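Local coordinates for DMATS type aromatic prenyltransferase (Streptomyces coelicolor, PDB 6ZS0), which probably catalyses the transfer of a dimethylallyl group to C5 of the indole ring of tryptophan, as an ABBA-barrel prenyltransferase, at residues 113-118 with 171-176; 117-122 with 191-196; 233-238 with 273-278; 253-258 with 324-329. All blocks are in the same frame, centred on the assembly; numbering follows the deposited sequence.

Contact 1. Residues 113-118 with 171-176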
loop_
_atom_site.group_PDB
_atom_site.type_symbol
_atom_site.label_atom_id
_atom_site.label_comp_id
_atom_site.label_asym_id
_atom_site.label_seq_id
_atom_site.Cartn_x
_atom_site.Cartn_y
_atom_site.Cartn_z
ATOM N N THR A 113 -12.173 14.518 -9.393
ATOM C CA THR A 113 -12.495 13.068 -9.493
ATOM C C THR A 113 -12.855 12.692 -10.935
ATOM O O THR A 113 -13.339 11.588 -11.124
ATOM C CB THR A 113 -13.637 12.689 -8.544
ATOM O OG1 THR A 113 -14.759 13.516 -8.868
ATOM C CG2 THR A 113 -13.261 12.840 -7.084
ATOM N N ASP A 114 -12.634 13.582 -11.902
ATOM C CA ASP A 114 -12.940 13.326 -13.337
ATOM C C ASP A 114 -12.190 12.076 -13.808
ATOM O O ASP A 114 -12.780 11.294 -14.533
ATOM C CB ASP A 114 -12.581 14.508 -14.244
ATOM C CG ASP A 114 -13.527 15.691 -14.143
ATOM O OD1 ASP A 114 -14.593 15.565 -13.472
ATOM O OD2 ASP A 114 -13.208 16.733 -14.748
ATOM N N ALA A 115 -10.936 11.895 -13.404
ATOM C CA ALA A 115 -10.102 10.751 -13.835
ATOM C C ALA A 115 -10.685 9.447 -13.262
ATOM O O ALA A 115 -10.752 8.443 -13.983
ATOM C CB ALA A 115 -8.674 10.968 -13.413
ATOM N N LEU A 116 -11.137 9.462 -12.025
ATOM C CA LEU A 116 -11.783 8.274 -11.421
ATOM C C LEU A 116 -13.089 7.994 -12.172
ATOM O O LEU A 116 -13.329 6.871 -12.504
ATOM C CB LEU A 116 -12.026 8.539 -9.932
ATOM C CG LEU A 116 -12.711 7.421 -9.175
ATOM C CD1 LEU A 116 -11.967 6.100 -9.334
ATOM C CD2 LEU A 116 -12.881 7.790 -7.710
ATOM N N ASP A 117 -13.896 9.026 -12.414
ATOM C CA ASP A 117 -15.220 8.883 -13.068
ATOM C C ASP A 117 -15.075 8.240 -14.442
ATOM O O ASP A 117 -15.922 7.422 -14.789
ATOM C CB ASP A 117 -15.912 10.237 -13.158
ATOM C CG ASP A 117 -16.465 10.719 -11.832
ATOM O OD1 ASP A 117 -16.601 9.890 -10.896
ATOM O OD2 ASP A 117 -16.785 11.913 -11.751
ATOM N N GLU A 118 -14.017 8.585 -15.166
ATOM C CA GLU A 118 -13.669 8.025 -16.491
ATOM C C GLU A 118 -13.519 6.501 -16.426
ATOM O O GLU A 118 -13.662 5.887 -17.487
ATOM C CB GLU A 118 -12.369 8.637 -17.020
ATOM C CG GLU A 118 -12.527 10.036 -17.515
ATOM C CD GLU A 118 -13.211 10.152 -18.870
ATOM O OE1 GLU A 118 -13.437 9.085 -19.537
ATOM O OE2 GLU A 118 -13.517 11.292 -19.257
ATOM N N ARG A 171 -5.715 4.188 -21.912
ATOM C CA ARG A 171 -6.223 4.927 -23.096
ATOM C C ARG A 171 -7.165 6.046 -22.643
ATOM O O ARG A 171 -6.983 7.197 -23.069
ATOM C CB ARG A 171 -6.933 3.980 -24.062
ATOM C CG ARG A 171 -7.324 4.647 -25.370
ATOM C CD ARG A 171 -8.443 3.930 -26.079
ATOM N NE ARG A 171 -9.713 3.936 -25.371
ATOM C CZ ARG A 171 -10.537 4.978 -25.268
ATOM N NH1 ARG A 171 -10.233 6.146 -25.806
ATOM N NH2 ARG A 171 -11.674 4.851 -24.611
ATOM N N ARG A 172 -8.151 5.727 -21.821
ATOM C CA ARG A 172 -9.142 6.717 -21.358
ATOM C C ARG A 172 -8.439 7.833 -20.574
ATOM O O ARG A 172 -8.984 8.940 -20.546
ATOM C CB ARG A 172 -10.213 6.057 -20.498
ATOM C CG ARG A 172 -11.061 5.019 -21.217
ATOM C CD ARG A 172 -12.092 4.549 -20.237
ATOM N NE ARG A 172 -13.006 3.535 -20.738
ATOM C CZ ARG A 172 -14.099 3.143 -20.091
ATOM N NH1 ARG A 172 -14.425 3.700 -18.933
ATOM N NH2 ARG A 172 -14.890 2.221 -20.619
ATOM N N LEU A 173 -7.289 7.557 -19.941
ATOM C CA LEU A 173 -6.563 8.559 -19.117
ATOM C C LEU A 173 -5.570 9.336 -19.998
ATOM O O LEU A 173 -4.710 10.030 -19.439
ATOM C CB LEU A 173 -5.851 7.864 -17.949
ATOM C CG LEU A 173 -6.744 7.179 -16.907
ATOM C CD1 LEU A 173 -5.888 6.452 -15.884
ATOM C CD2 LEU A 173 -7.661 8.162 -16.206
ATOM N N GLY A 174 -5.653 9.181 -21.319
ATOM C CA GLY A 174 -4.898 9.996 -22.287
ATOM C C GLY A 174 -3.488 9.481 -22.479
ATOM O O GLY A 174 -2.634 10.274 -22.911
ATOM N N HIS A 175 -3.249 8.196 -22.204
ATOM C CA HIS A 175 -1.913 7.558 -22.299
ATOM C C HIS A 175 -1.864 6.571 -23.462
ATOM O O HIS A 175 -0.936 5.779 -23.509
ATOM C CB HIS A 175 -1.544 6.919 -20.963
ATOM C CG HIS A 175 -1.284 7.936 -19.919
ATOM N ND1 HIS A 175 -0.170 8.754 -19.955
ATOM C CD2 HIS A 175 -1.992 8.300 -18.838
ATOM C CE1 HIS A 175 -0.204 9.562 -18.914
ATOM N NE2 HIS A 175 -1.309 9.308 -18.219
ATOM N N HIS A 176 -2.801 6.669 -24.400
ATOM C CA HIS A 176 -2.756 5.937 -25.692
ATOM C C HIS A 176 -2.430 4.459 -25.430
ATOM O O HIS A 176 -3.130 3.844 -24.579
ATOM C CB HIS A 176 -1.793 6.663 -26.649
ATOM C CG HIS A 176 -2.203 8.078 -26.887
ATOM N ND1 HIS A 176 -1.755 9.127 -26.093
ATOM C CD2 HIS A 176 -3.065 8.619 -27.778
ATOM C CE1 HIS A 176 -2.306 10.257 -26.505
ATOM N NE2 HIS A 176 -3.111 9.974 -27.545
#
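Glu-118 and Arg-172 form the polar half of this contact, and what Glu-118 offers is its backbone carbonyl. Arg-172 NH1 donates to Glu-118 O over 2.7 Å with an N-H...O angle of 150°. The donor lies in the carbonyl plane, the C=O...N angle is 152°, and the oxygen sits close to the guanidinium plane, so the carbonyl meets an edge of the group. With CG beside its own backbone N (chi1 -63°) and an extended chain from CG to NE, Arg-172 reaches across to the carbonyl, bringing CD within 3.4 Å of Glu-118 O. The Glu-118 carboxylate takes no part in this bond: its OE1 stays 5.5 Å from Arg-172 NH1. One residue on, Leu-173 supplies the apolar half, with CD2 placed 3.8 Å from Ala-115 O and 4.1 Å from Ala-115 CB. Arg-172 is further tied by salt bridges to Asp-121 and Glu-168, which should help hold its guanidinium in place. Gly-174, with positive phi, is the C-prime residue of a Schellman motif that closes helix 162-175, directly after Leu-173. The short helix 114-117 thus lies beside the last turn of helix 162-175, with Ala-115 and Leu-173 both resting on Leu-193 of strand 191-195 and on Pro-201.

Contact 2. Residues 117-122 with 191-196; sequences DELLDL and LALDLG
A single methyl group of Leu-119, CD1, touches two leucines of strand 191-195. Leu-119 has CG beside its backbone N (chi1 -62°) and runs on extended, with CD1 anti to CA, which sends CD1 out from the turn toward the sheet. There it meets Leu-193 tip to tip, the two CD1 atoms being 3.6 Å apart, while Leu-193 CG stands 4.1 Å from Leu-119 CD1. Leu-193 has nearly the same conformation as Leu-119. Leu-191 behaves differently. Its CG swings over beside the carbonyl carbon (chi1 -174°) and its chi2 of 142° is well off a staggered value; the side chain crosses that of Leu-119 at about a right angle and presents CD2 to Leu-119 CD1 at 3.9 Å. The strand belongs to the antiparallel barrel of the ABBA fold, and Leu-191 and Leu-193 alternate with Ala-192, which points away from the type I turn running from Asp-117 to Leu-120. The backbones themselves stay well apart, the closest CA atoms, those of Leu-119 and Leu-193, being 10.0 Å from each other. Helix 162-175 packs into the same apolar cluster, with Ala-169 touching both Leu-119 and Leu-191, and Leu-173 touching Leu-193.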
loop_
_atom_site.group_PDB
_atom_site.type_symbol
_atom_site.label_atom_id
_atom_site.label_comp_id
_atom_site.label_asym_id
_atom_site.label_seq_id
_atom_site.Cartn_x
_atom_site.Cartn_y
_atom_site.Cartn_z
ATOM N N ASP A 117 -13.896 9.026 -12.414
ATOM C CA ASP A 117 -15.220 8.883 -13.068
ATOM C C ASP A 117 -15.075 8.240 -14.442
ATOM O O ASP A 117 -15.922 7.422 -14.789
ATOM C CB ASP A 117 -15.912 10.237 -13.158
ATOM C CG ASP A 117 -16.465 10.719 -11.832
ATOM O OD1 ASP A 117 -16.601 9.890 -10.896
ATOM O OD2 ASP A 117 -16.785 11.913 -11.751
ATOM N N GLU A 118 -14.017 8.585 -15.166
ATOM C CA GLU A 118 -13.669 8.025 -16.491
ATOM C C GLU A 118 -13.519 6.501 -16.426
ATOM O O GLU A 118 -13.662 5.887 -17.487
ATOM C CB GLU A 118 -12.369 8.637 -17.020
ATOM C CG GLU A 118 -12.527 10.036 -17.515
ATOM C CD GLU A 118 -13.211 10.152 -18.870
ATOM O OE1 GLU A 118 -13.437 9.085 -19.537
ATOM O OE2 GLU A 118 -13.517 11.292 -19.257
ATOM N N LEU A 119 -13.271 5.915 -15.237
ATOM C CA LEU A 119 -12.898 4.473 -15.089
ATOM C C LEU A 119 -13.992 3.634 -14.433
ATOM O O LEU A 119 -13.828 2.402 -14.430
ATOM C CB LEU A 119 -11.637 4.376 -14.231
ATOM C CG LEU A 119 -10.399 5.056 -14.796
ATOM C CD1 LEU A 119 -9.195 4.718 -13.950
ATOM C CD2 LEU A 119 -10.158 4.690 -16.243
ATOM N N LEU A 120 -15.044 4.228 -13.867
ATOM C CA LEU A 120 -15.928 3.494 -12.914
ATOM C C LEU A 120 -16.656 2.325 -13.580
ATOM O O LEU A 120 -16.858 1.305 -12.907
ATOM C CB LEU A 120 -16.926 4.466 -12.281
ATOM C CG LEU A 120 -16.327 5.463 -11.296
ATOM C CD1 LEU A 120 -17.424 6.257 -10.643
ATOM C CD2 LEU A 120 -15.461 4.775 -10.244
ATOM N N ASP A 121 -17.080 2.446 -14.835
ATOM C CA ASP A 121 -17.783 1.321 -15.496
ATOM C C ASP A 121 -16.834 0.129 -15.646
ATOM O O ASP A 121 -17.326 -1.024 -15.581
ATOM C CB ASP A 121 -18.364 1.693 -16.848
ATOM C CG ASP A 121 -17.317 2.202 -17.794
ATOM O OD1 ASP A 121 -16.709 3.228 -17.461
ATOM O OD2 ASP A 121 -17.095 1.553 -18.820
ATOM N N LEU A 122 -15.533 0.371 -15.839
ATOM C CA LEU A 122 -14.538 -0.721 -15.983
ATOM C C LEU A 122 -14.365 -1.423 -14.639
ATOM O O LEU A 122 -14.229 -2.662 -14.633
ATOM C CB LEU A 122 -13.185 -0.177 -16.433
ATOM C CG LEU A 122 -13.112 0.423 -17.835
ATOM C CD1 LEU A 122 -11.796 1.136 -18.012
ATOM C CD2 LEU A 122 -13.283 -0.647 -18.899
ATOM N N LEU A 191 -4.879 -1.170 -10.437
ATOM C CA LEU A 191 -4.627 0.117 -11.081
ATOM C C LEU A 191 -4.989 1.208 -10.088
ATOM O O LEU A 191 -6.079 1.113 -9.445
ATOM C CB LEU A 191 -5.454 0.225 -12.352
ATOM C CG LEU A 191 -5.178 1.464 -13.192
ATOM C CD1 LEU A 191 -5.235 1.094 -14.664
ATOM C CD2 LEU A 191 -6.156 2.571 -12.871
ATOM N N ALA A 192 -4.118 2.186 -9.931
ATOM C CA ALA A 192 -4.326 3.250 -8.941
ATOM C C ALA A 192 -4.270 4.635 -9.607
ATOM O O ALA A 192 -3.590 4.811 -10.623
ATOM C CB ALA A 192 -3.338 3.130 -7.836
ATOM N N LEU A 193 -5.020 5.555 -9.046
ATOM C CA LEU A 193 -5.025 6.984 -9.460
ATOM C C LEU A 193 -4.647 7.839 -8.267
ATOM O O LEU A 193 -5.270 7.710 -7.250
ATOM C CB LEU A 193 -6.420 7.381 -9.956
ATOM C CG LEU A 193 -6.842 6.821 -11.298
ATOM C CD1 LEU A 193 -8.251 7.315 -11.649
ATOM C CD2 LEU A 193 -5.849 7.236 -12.380
ATOM N N ASP A 194 -3.684 8.732 -8.441
ATOM C CA ASP A 194 -3.349 9.781 -7.456
ATOM C C ASP A 194 -4.276 10.976 -7.714
ATOM O O ASP A 194 -4.152 11.534 -8.784
ATOM C CB ASP A 194 -1.886 10.192 -7.604
ATOM C CG ASP A 194 -1.030 9.778 -6.443
ATOM O OD1 ASP A 194 -1.262 10.306 -5.336
ATOM O OD2 ASP A 194 -0.159 8.930 -6.649
ATOM N N LEU A 195 -5.202 11.291 -6.802
ATOM C CA LEU A 195 -6.195 12.405 -6.963
ATOM C C LEU A 195 -5.793 13.638 -6.127
ATOM O O LEU A 195 -5.401 13.500 -4.946
ATOM C CB LEU A 195 -7.589 11.919 -6.557
ATOM C CG LEU A 195 -8.079 10.635 -7.220
ATOM C CD1 LEU A 195 -9.430 10.240 -6.659
ATOM C CD2 LEU A 195 -8.146 10.786 -8.723
ATOM N N GLY A 196 -5.903 14.817 -6.724
ATOM C CA GLY A 196 -5.585 16.098 -6.068
ATOM C C GLY A 196 -6.208 17.251 -6.821
ATOM O O GLY A 196 -7.251 17.047 -7.467
#

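Contact 3. Residues 233-238 with 273-278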
loop_
_atom_site.group_PDB
_atom_site.type_symbol
_atom_site.label_atom_id
_atom_site.label_comp_id
_atom_site.label_asym_id
_atom_site.label_seq_id
_atom_site.Cartn_x
_atom_site.Cartn_y
_atom_site.Cartn_z
ATOM N N GLU A 233 18.980 -4.600 -8.082
ATOM C CA GLU A 233 19.515 -5.939 -7.717
ATOM C C GLU A 233 19.959 -5.934 -6.260
ATOM O O GLU A 233 19.673 -6.902 -5.567
ATOM C CB GLU A 233 20.678 -6.371 -8.615
ATOM C CG GLU A 233 20.240 -6.687 -10.026
ATOM C CD GLU A 233 21.088 -7.707 -10.755
ATOM O OE1 GLU A 233 21.633 -8.625 -10.084
ATOM O OE2 GLU A 233 21.177 -7.611 -11.998
ATOM N N GLY A 234 20.646 -4.874 -5.832
ATOM C CA GLY A 234 21.107 -4.730 -4.444
ATOM C C GLY A 234 19.929 -4.769 -3.487
ATOM O O GLY A 234 19.993 -5.473 -2.468
ATOM N N PHE A 235 18.870 -4.058 -3.825
ATOM C CA PHE A 235 17.683 -3.951 -2.959
ATOM C C PHE A 235 17.030 -5.331 -2.917
ATOM O O PHE A 235 16.695 -5.805 -1.818
ATOM C CB PHE A 235 16.729 -2.885 -3.472
ATOM C CG PHE A 235 15.347 -3.009 -2.909
ATOM C CD1 PHE A 235 15.096 -2.665 -1.589
ATOM C CD2 PHE A 235 14.316 -3.490 -3.682
ATOM C CE1 PHE A 235 13.830 -2.821 -1.056
ATOM C CE2 PHE A 235 13.043 -3.594 -3.155
ATOM C CZ PHE A 235 12.806 -3.256 -1.849
ATOM N N PHE A 236 16.844 -5.944 -4.083
ATOM C CA PHE A 236 16.246 -7.299 -4.187
ATOM C C PHE A 236 16.987 -8.237 -3.221
ATOM O O PHE A 236 16.354 -8.959 -2.449
ATOM C CB PHE A 236 16.276 -7.807 -5.627
ATOM C CG PHE A 236 15.741 -9.213 -5.809
ATOM C CD1 PHE A 236 14.481 -9.450 -6.354
ATOM C CD2 PHE A 236 16.531 -10.307 -5.507
ATOM C CE1 PHE A 236 14.023 -10.753 -6.535
ATOM C CE2 PHE A 236 16.058 -11.600 -5.660
ATOM C CZ PHE A 236 14.807 -11.817 -6.187
ATOM N N ARG A 237 18.315 -8.247 -3.269
ATOM C CA ARG A 237 19.115 -9.205 -2.474
ATOM C C ARG A 237 19.041 -8.871 -0.984
ATOM O O ARG A 237 18.947 -9.814 -0.176
ATOM C CB ARG A 237 20.564 -9.225 -2.968
ATOM C CG ARG A 237 20.710 -9.810 -4.364
ATOM C CD ARG A 237 22.145 -10.151 -4.695
ATOM N NE ARG A 237 22.159 -11.123 -5.782
ATOM C CZ ARG A 237 22.233 -10.832 -7.078
ATOM N NH1 ARG A 237 22.336 -9.575 -7.486
ATOM N NH2 ARG A 237 22.203 -11.807 -7.968
ATOM N N THR A 238 19.087 -7.592 -0.618
ATOM C CA THR A 238 19.030 -7.173 0.804
ATOM C C THR A 238 17.672 -7.572 1.383
ATOM O O THR A 238 17.642 -8.115 2.485
ATOM C CB THR A 238 19.299 -5.679 0.983
ATOM O OG1 THR A 238 20.608 -5.412 0.467
ATOM C CG2 THR A 238 19.200 -5.237 2.430
ATOM N N LEU A 273 9.600 -1.271 -6.966
ATOM C CA LEU A 273 9.631 -2.729 -6.694
ATOM C C LEU A 273 9.273 -3.015 -5.240
ATOM O O LEU A 273 9.869 -2.398 -4.352
ATOM C CB LEU A 273 11.017 -3.288 -7.007
ATOM C CG LEU A 273 11.158 -4.799 -6.822
ATOM C CD1 LEU A 273 10.342 -5.553 -7.841
ATOM C CD2 LEU A 273 12.615 -5.224 -6.936
ATOM N N TYR A 274 8.286 -3.892 -5.036
ATOM C CA TYR A 274 7.749 -4.297 -3.713
ATOM C C TYR A 274 8.168 -5.745 -3.439
ATOM O O TYR A 274 7.878 -6.653 -4.265
ATOM C CB TYR A 274 6.221 -4.213 -3.687
ATOM C CG TYR A 274 5.634 -2.858 -4.018
ATOM C CD1 TYR A 274 5.237 -1.973 -3.019
ATOM C CD2 TYR A 274 5.461 -2.470 -5.335
ATOM C CE1 TYR A 274 4.709 -0.719 -3.335
ATOM C CE2 TYR A 274 4.905 -1.244 -5.665
ATOM C CZ TYR A 274 4.556 -0.353 -4.670
ATOM O OH TYR A 274 4.048 0.879 -5.003
ATOM N N ILE A 275 8.847 -5.965 -2.326
ATOM C CA ILE A 275 9.226 -7.318 -1.858
ATOM C C ILE A 275 8.453 -7.634 -0.576
ATOM O O ILE A 275 8.570 -6.912 0.408
ATOM C CB ILE A 275 10.750 -7.405 -1.645
ATOM C CG1 ILE A 275 11.556 -7.027 -2.896
ATOM C CG2 ILE A 275 11.125 -8.777 -1.128
ATOM C CD1 ILE A 275 11.295 -7.842 -4.079
ATOM N N PRO A 276 7.697 -8.752 -0.543
ATOM C CA PRO A 276 6.967 -9.180 0.658
ATOM C C PRO A 276 7.924 -9.794 1.697
ATOM O O PRO A 276 7.919 -11.011 1.930
ATOM C CB PRO A 276 5.954 -10.175 0.095
ATOM C CG PRO A 276 6.644 -10.767 -1.088
ATOM C CD PRO A 276 7.452 -9.636 -1.687
ATOM N N VAL A 277 8.670 -8.911 2.356
ATOM C CA VAL A 277 9.793 -9.313 3.256
ATOM C C VAL A 277 9.272 -10.235 4.367
ATOM O O VAL A 277 10.036 -11.083 4.820
ATOM C CB VAL A 277 10.509 -8.080 3.827
ATOM C CG1 VAL A 277 9.615 -7.225 4.658
ATOM C CG2 VAL A 277 11.744 -8.457 4.635
ATOM N N ARG A 278 7.997 -10.118 4.770
ATOM C CA ARG A 278 7.458 -10.945 5.881
ATOM C C ARG A 278 7.554 -12.421 5.551
ATOM O O ARG A 278 7.498 -13.236 6.480
ATOM C CB ARG A 278 6.018 -10.573 6.273
ATOM C CG ARG A 278 4.955 -10.767 5.201
ATOM C CD ARG A 278 3.583 -10.574 5.822
ATOM N NE ARG A 278 3.353 -11.678 6.744
ATOM C CZ ARG A 278 2.474 -11.697 7.764
ATOM N NH1 ARG A 278 2.404 -12.764 8.527
ATOM N NH2 ARG A 278 1.691 -10.680 8.002
#
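This is an apolar helix-on-strand contact, buried in the layer between the barrel wall and the helices outside it, in which Phe-235 and Phe-236 of helix 229-240 pack on Leu-273 and Ile-275. The short segments 233-238 and 273-275 run almost parallel, with their directions 13° apart and their axes 9.6 Å from each other. Phe-235 has the largest share of the contact. Its CG lies opposite the backbone N (chi1 162°), and the ring atoms CD2, CE2 and CZ reach the strand. CE2 comes 3.6 Å from Leu-273 O and 3.8 Å from Ile-275 CG1, and CD2 lies 4.1 Å from Leu-273 CD2. The Phe-235 side chain crosses that of Leu-273 at a slant, whereas it and Ile-275 slide past each other in opposite directions. Ile-275 turns CG1 beside its backbone N, serving both rings: CG1 meets Phe-235, and CD1 approaches Phe-236 CD1 at 4.2 Å. Val-294 of helix 284-297 and Leu-329 of the adjoining strand also touch Phe-235, while Phe-236 is packed by Ala-214, Ala-217 and Leu-249. Tyr-274, between the two contacting strand residues, points its side chain away from the helix. Alternation of this kind, with aliphatic residues toward an outer helix and a tyrosine toward the inside, fits the ABBA prenyltransferase fold, a closed antiparallel barrel ringed by helices.

Contact 4. Residues 253-258 with 324-329; sequences PAQSCH and IAYLAL
Gln-255 and Tyr-326 stand on two strands separated by strand 270-275, and they meet through one water molecule. That water is the tight part of the contact. It donates to Pro-253 O at 2.6 Å, accepts from Gln-255 NE2 at 3.1 Å, and is hydrogen-bonded to Tyr-326 OH at 2.6 Å. It sits at the edge of the tyrosine ring, in its plane, so the phenol is approached from its hydroxyl end. Direct contact is far looser: Gln-255 NE2 and Tyr-326 OH are 4.0 Å apart, the next approach, Pro-253 O to Tyr-326 OH, is 4.4 Å, and only 80 Å² is buried in all. The side chains pass each other at a slant, with the amide and ring planes 75° apart. Gln-255 puts CG beside its backbone N (chi1 -64°) and continues extended, which carries the amide out to the water. Both it and Tyr-326 remain partly exposed. Their strands do not pair directly: the backbone of Gln-255 bonds to Tyr-274 of the strand between. Tyr-342 packs against Tyr-326, and Tyr-206 against Gln-255. Side chains from alternate strands, rich in tyrosine and joined by water, are consistent with the interior of an ABBA barrel, the chamber in which related prenyltransferases hold their substrates.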
loop_
_atom_site.group_PDB
_atom_site.type_symbol
_atom_site.label_atom_id
_atom_site.label_comp_id
_atom_site.label_asym_id
_atom_site.label_seq_id
_atom_site.Cartn_x
_atom_site.Cartn_y
_atom_site.Cartn_z
ATOM N N PRO A 253 4.017 -13.485 -4.356
ATOM C CA PRO A 253 4.638 -12.770 -5.466
ATOM C C PRO A 253 5.125 -11.361 -5.081
ATOM O O PRO A 253 4.554 -10.678 -4.229
ATOM C CB PRO A 253 3.489 -12.697 -6.502
ATOM C CG PRO A 253 2.516 -13.767 -6.109
ATOM C CD PRO A 253 2.622 -13.818 -4.603
ATOM N N ALA A 254 6.224 -10.943 -5.677
ATOM C CA ALA A 254 6.691 -9.562 -5.690
ATOM C C ALA A 254 5.745 -8.773 -6.597
ATOM O O ALA A 254 5.023 -9.383 -7.399
ATOM C CB ALA A 254 8.129 -9.434 -6.115
ATOM N N GLN A 255 5.780 -7.466 -6.482
ATOM C CA GLN A 255 4.968 -6.573 -7.337
ATOM C C GLN A 255 5.850 -5.461 -7.837
ATOM O O GLN A 255 6.843 -5.085 -7.148
ATOM C CB GLN A 255 3.734 -6.030 -6.605
ATOM C CG GLN A 255 2.753 -7.120 -6.226
ATOM C CD GLN A 255 1.498 -6.548 -5.615
ATOM O OE1 GLN A 255 1.046 -5.457 -5.980
ATOM N NE2 GLN A 255 0.885 -7.329 -4.743
ATOM N N SER A 256 5.498 -4.921 -8.996
ATOM C CA SER A 256 6.079 -3.649 -9.466
ATOM C C SER A 256 4.937 -2.681 -9.741
ATOM O O SER A 256 3.820 -3.141 -10.038
ATOM C CB SER A 256 6.986 -3.826 -10.674
ATOM O OG SER A 256 6.266 -4.365 -11.775
ATOM N N CYS A 257 5.218 -1.409 -9.658
ATOM C CA CYS A 257 4.288 -0.314 -9.983
ATOM C C CYS A 257 4.944 0.554 -11.083
ATOM O O CYS A 257 6.154 0.827 -10.937
ATOM C CB CYS A 257 4.023 0.491 -8.714
ATOM S SG CYS A 257 3.070 2.000 -8.973
ATOM N N HIS A 258 4.189 0.955 -12.087
ATOM C CA HIS A 258 4.671 1.790 -13.220
ATOM C C HIS A 258 3.780 3.008 -13.288
ATOM O O HIS A 258 2.549 2.816 -13.492
ATOM C CB HIS A 258 4.669 0.942 -14.497
ATOM C CG HIS A 258 5.393 -0.342 -14.280
ATOM N ND1 HIS A 258 6.705 -0.509 -14.650
ATOM C CD2 HIS A 258 5.018 -1.484 -13.660
ATOM C CE1 HIS A 258 7.109 -1.704 -14.283
ATOM N NE2 HIS A 258 6.082 -2.334 -13.662
ATOM N N ILE A 324 6.466 -5.699 9.627
ATOM C CA ILE A 324 6.908 -5.164 8.314
ATOM C C ILE A 324 6.451 -6.160 7.253
ATOM O O ILE A 324 7.028 -7.244 7.158
ATOM C CB ILE A 324 8.415 -4.895 8.268
ATOM C CG1 ILE A 324 8.831 -3.877 9.318
ATOM C CG2 ILE A 324 8.806 -4.460 6.862
ATOM C CD1 ILE A 324 10.330 -3.650 9.398
ATOM N N ALA A 325 5.417 -5.821 6.493
ATOM C CA ALA A 325 4.805 -6.713 5.492
ATOM C C ALA A 325 5.604 -6.656 4.178
ATOM O O ALA A 325 5.931 -7.706 3.626
ATOM C CB ALA A 325 3.381 -6.339 5.266
ATOM N N TYR A 326 5.871 -5.462 3.684
ATOM C CA TYR A 326 6.640 -5.256 2.440
ATOM C C TYR A 326 7.708 -4.195 2.677
ATOM O O TYR A 326 7.517 -3.286 3.495
ATOM C CB TYR A 326 5.771 -4.764 1.276
ATOM C CG TYR A 326 4.821 -5.763 0.672
ATOM C CD1 TYR A 326 3.660 -6.137 1.311
ATOM C CD2 TYR A 326 5.085 -6.329 -0.566
ATOM C CE1 TYR A 326 2.788 -7.057 0.737
ATOM C CE2 TYR A 326 4.218 -7.217 -1.167
ATOM C CZ TYR A 326 3.074 -7.613 -0.504
ATOM O OH TYR A 326 2.231 -8.520 -1.114
ATOM N N LEU A 327 8.763 -4.277 1.895
ATOM C CA LEU A 327 9.711 -3.183 1.663
ATOM C C LEU A 327 9.662 -2.827 0.186
ATOM O O LEU A 327 9.500 -3.710 -0.637
ATOM C CB LEU A 327 11.125 -3.618 2.048
ATOM C CG LEU A 327 11.383 -3.825 3.535
ATOM C CD1 LEU A 327 12.802 -4.306 3.754
ATOM C CD2 LEU A 327 11.082 -2.585 4.344
ATOM N N ALA A 328 9.847 -1.564 -0.148
ATOM C CA ALA A 328 9.791 -1.114 -1.546
ATOM C C ALA A 328 10.910 -0.102 -1.792
ATOM O O ALA A 328 11.211 0.717 -0.893
ATOM C CB ALA A 328 8.454 -0.507 -1.889
ATOM N N LEU A 329 11.436 -0.155 -2.995
ATOM C CA LEU A 329 12.367 0.865 -3.538
ATOM C C LEU A 329 11.642 1.578 -4.677
ATOM O O LEU A 329 11.254 0.919 -5.650
ATOM C CB LEU A 329 13.635 0.167 -3.996
ATOM C CG LEU A 329 14.728 1.094 -4.517
ATOM C CD1 LEU A 329 15.219 2.003 -3.409
ATOM C CD2 LEU A 329 15.846 0.276 -5.128
HETATM O O HOH W 1 2.254 -9.753 -3.413
#

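How the contacts relate
From the N terminus, residues 113-122 supply the first segments of both contact 1 and contact 2. Contact 1 closes the shorter loop, back from helix 162-175, and contact 2 the longer one, back from strand 191-195; the two contacts share Asp-117 and Glu-118, and together they tie the short helices to helix 162-175 and the barrel wall. Both are complete before contact 3 opens. Contacts 3 and 4 cross: strand 254-260 begins inside the loop of contact 3, and strand 324-332 follows its close. These two abut through strand 270-275, which pairs with both strands of contact 4. Contacts 2 and 3 lie on opposite sides of the chain's centre, about 29 Å apart between centres, on one closed sheet.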